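Thioredoxin reductase (PDB 4NTD) is an FAD-dependent oxidoreductase of the thioredoxin reductase type that catalyses disulfide bond formation in natural products, probably that of holomycin. Local coordinates at residues G29-V34 against R55-D60. Residues are numbered along the deposited sequence; the frame is centred on the assembly and turned at random.
Sequences GGIDVV and RVVLVD. With FAD (flavin-adenine dinucleotide), chain C.
Arg55, just before strand 56-60, meets Asp32 in a Rossmann-type beta-alpha-beta unit; helix 40-51 joins its two parallel strands. Asp32 CG lies anti to its carbonyl carbon (chi1 -66°), which brings OD2 to Arg55 N for a nearly straight hydrogen bond, 2.8 Å long, on the anti side of the carboxylate. Arg55 O takes two donors: Asp32 N at 2.9 Å, in the carbonyl plane, and Val33 N at 3.2 Å, tilted from that plane. With an alanine at Asp32, Arg55 N would probably be left without its carboxylate acceptor. Val56 pairs with Val33, and both side chains pack on Leu49 of helix 40-51. Val57 N donates to Val33 O at 3.0 Å. On the other face, Val57 CG2 lies 4.1 Å from Ile31 CD1, and Phe25 touches both side chains. Val57 O receives a CA-H...O contact from Val34 CA. Further along, Val59 CG2 lies 4.3 Å from Val34 CG1. The strand ends at Asp60, the acidic residue that grips the dinucleotide ribose in many Rossmann-type units. Backbone amides hold its carboxylate: Ala38 N bonds Asp60 OD1, and Gly62 N bonds OD2. The ribose hydroxyl O3B of FAD donates to Asp60 OD1 at 2.7 Å.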
# COMPACT_ATOMS: atom_id res chain seq x y z
N GLY A 29 22.73 -22.53 1.31
CA GLY A 29 22.14 -21.99 0.08
C GLY A 29 22.41 -20.50 -0.15
O GLY A 29 22.29 -20.01 -1.27
N GLY A 30 22.77 -19.79 0.92
CA GLY A 30 22.98 -18.34 0.87
C GLY A 30 21.69 -17.61 1.21
O GLY A 30 20.60 -18.06 0.86
N ILE A 31 21.82 -16.48 1.90
CA ILE A 31 20.67 -15.65 2.26
C ILE A 31 20.39 -14.68 1.12
O ILE A 31 21.31 -14.02 0.62
CB ILE A 31 20.93 -14.88 3.58
CG1 ILE A 31 21.13 -15.87 4.74
CG2 ILE A 31 19.77 -13.93 3.89
CD1 ILE A 31 21.85 -15.27 5.93
N ASP A 32 19.13 -14.60 0.70
CA ASP A 32 18.75 -13.75 -0.42
C ASP A 32 18.40 -12.33 0.03
O ASP A 32 18.82 -11.36 -0.61
CB ASP A 32 17.56 -14.35 -1.17
CG ASP A 32 17.90 -15.65 -1.86
OD1 ASP A 32 18.92 -15.69 -2.59
OD2 ASP A 32 17.16 -16.64 -1.69
N VAL A 33 17.64 -12.21 1.11
CA VAL A 33 17.19 -10.91 1.60
C VAL A 33 17.24 -10.84 3.12
O VAL A 33 16.81 -11.76 3.81
CB VAL A 33 15.74 -10.59 1.16
CG1 VAL A 33 15.41 -9.13 1.42
CG2 VAL A 33 15.53 -10.93 -0.31
N VAL A 34 17.79 -9.74 3.63
CA VAL A 34 17.64 -9.39 5.04
C VAL A 34 16.68 -8.21 5.13
O VAL A 34 16.89 -7.16 4.50
CB VAL A 34 18.99 -9.04 5.72
CG1 VAL A 34 18.76 -8.53 7.13
CG2 VAL A 34 19.89 -10.26 5.75
N ARG A 55 15.30 -17.03 0.41
CA ARG A 55 15.72 -17.22 1.79
C ARG A 55 15.81 -15.87 2.49
O ARG A 55 16.66 -15.04 2.14
CB ARG A 55 17.04 -17.98 1.84
CG ARG A 55 16.93 -19.36 1.20
CD ARG A 55 15.65 -20.04 1.66
NE ARG A 55 14.98 -20.76 0.58
CZ ARG A 55 13.67 -21.02 0.56
NH1 ARG A 55 12.91 -20.61 1.57
NH2 ARG A 55 13.13 -21.67 -0.45
N VAL A 56 14.93 -15.65 3.46
CA VAL A 56 14.78 -14.37 4.14
C VAL A 56 15.12 -14.48 5.62
O VAL A 56 14.69 -15.42 6.29
CB VAL A 56 13.33 -13.85 4.01
CG1 VAL A 56 13.14 -12.53 4.74
CG2 VAL A 56 12.95 -13.71 2.54
N VAL A 57 15.89 -13.51 6.11
CA VAL A 57 16.10 -13.33 7.55
C VAL A 57 15.59 -11.94 7.92
O VAL A 57 15.95 -10.96 7.29
CB VAL A 57 17.58 -13.46 7.94
CG1 VAL A 57 17.77 -13.21 9.43
CG2 VAL A 57 18.12 -14.83 7.56
N LEU A 58 14.73 -11.87 8.94
CA LEU A 58 14.29 -10.60 9.48
C LEU A 58 15.03 -10.32 10.78
O LEU A 58 15.17 -11.21 11.62
CB LEU A 58 12.79 -10.60 9.77
CG LEU A 58 11.86 -10.83 8.57
CD1 LEU A 58 11.48 -12.30 8.44
CD2 LEU A 58 10.63 -9.94 8.68
N VAL A 59 15.50 -9.08 10.93
CA VAL A 59 16.09 -8.62 12.19
C VAL A 59 15.24 -7.44 12.67
O VAL A 59 15.09 -6.45 11.96
CB VAL A 59 17.56 -8.18 12.02
CG1 VAL A 59 18.18 -7.86 13.37
CG2 VAL A 59 18.37 -9.26 11.31
N ASP A 60 14.69 -7.56 13.88
CA ASP A 60 13.77 -6.55 14.41
C ASP A 60 14.01 -6.29 15.89
O ASP A 60 14.13 -7.23 16.68
CB ASP A 60 12.32 -6.98 14.19
CG ASP A 60 11.33 -6.00 14.78
OD1 ASP A 60 11.06 -4.96 14.14
OD2 ASP A 60 10.82 -6.26 15.89
PA FAD C . 7.00 0.23 12.43
O1A FAD C . 5.64 -0.40 12.56
O2A FAD C . 7.38 1.33 13.39
O5B FAD C . 8.10 -0.93 12.54
C5B FAD C . 9.49 -0.63 12.44
C4B FAD C . 10.26 -1.73 13.14
O4B FAD C . 11.65 -1.59 12.84
C3B FAD C . 10.12 -1.68 14.66
O3B FAD C . 9.59 -2.91 15.16
C2B FAD C . 11.53 -1.42 15.17
O2B FAD C . 11.81 -2.13 16.38
C1B FAD C . 12.39 -1.92 14.02
N9A FAD C . 13.75 -1.33 13.91
C8A FAD C . 14.06 -0.03 13.82
N7A FAD C . 15.40 0.13 13.69
C5A FAD C . 15.96 -1.09 13.70
C6A FAD C . 17.32 -1.64 13.60
N6A FAD C . 18.39 -0.82 13.47
N1A FAD C . 17.47 -2.99 13.64
C2A FAD C . 16.42 -3.82 13.76
N3A FAD C . 15.15 -3.38 13.85
C4A FAD C . 14.86 -2.06 13.83
N1 FAD C . -1.58 3.62 11.88
C2 FAD C . -2.74 3.03 11.52
O2 FAD C . -2.86 2.63 10.34
N3 FAD C . -3.77 2.87 12.38
C4 FAD C . -3.70 3.28 13.66
O4 FAD C . -4.67 3.13 14.43
C4X FAD C . -2.45 3.92 14.14
N5 FAD C . -2.29 4.37 15.41
C5X FAD C . -1.12 4.96 15.79
C6 FAD C . -0.98 5.41 17.10
C7 FAD C . 0.19 6.02 17.52
C7M FAD C . 0.33 6.50 18.95
C8 FAD C . 1.32 6.20 16.56
C8M FAD C . 2.60 6.87 17.00
C9 FAD C . 1.18 5.76 15.25
C9A FAD C . 0.00 5.15 14.82
N10 FAD C . -0.16 4.68 13.49
C10 FAD C . -1.37 4.07 13.13
C1' FAD C . 0.89 4.80 12.46
C2' FAD C . 1.75 3.53 12.49
O2' FAD C . 2.59 3.56 13.66
C3' FAD C . 2.62 3.41 11.24
O3' FAD C . 1.79 3.45 10.08
C4' FAD C . 3.43 2.11 11.20
O4' FAD C . 4.11 1.88 12.44
C5' FAD C . 4.48 2.14 10.10
O5' FAD C . 4.93 0.81 9.86
P FAD C . 6.47 0.49 9.55
O1P FAD C . 7.01 1.52 8.59
O2P FAD C . 6.57 -0.98 9.23
O3P FAD C . 7.25 0.82 10.94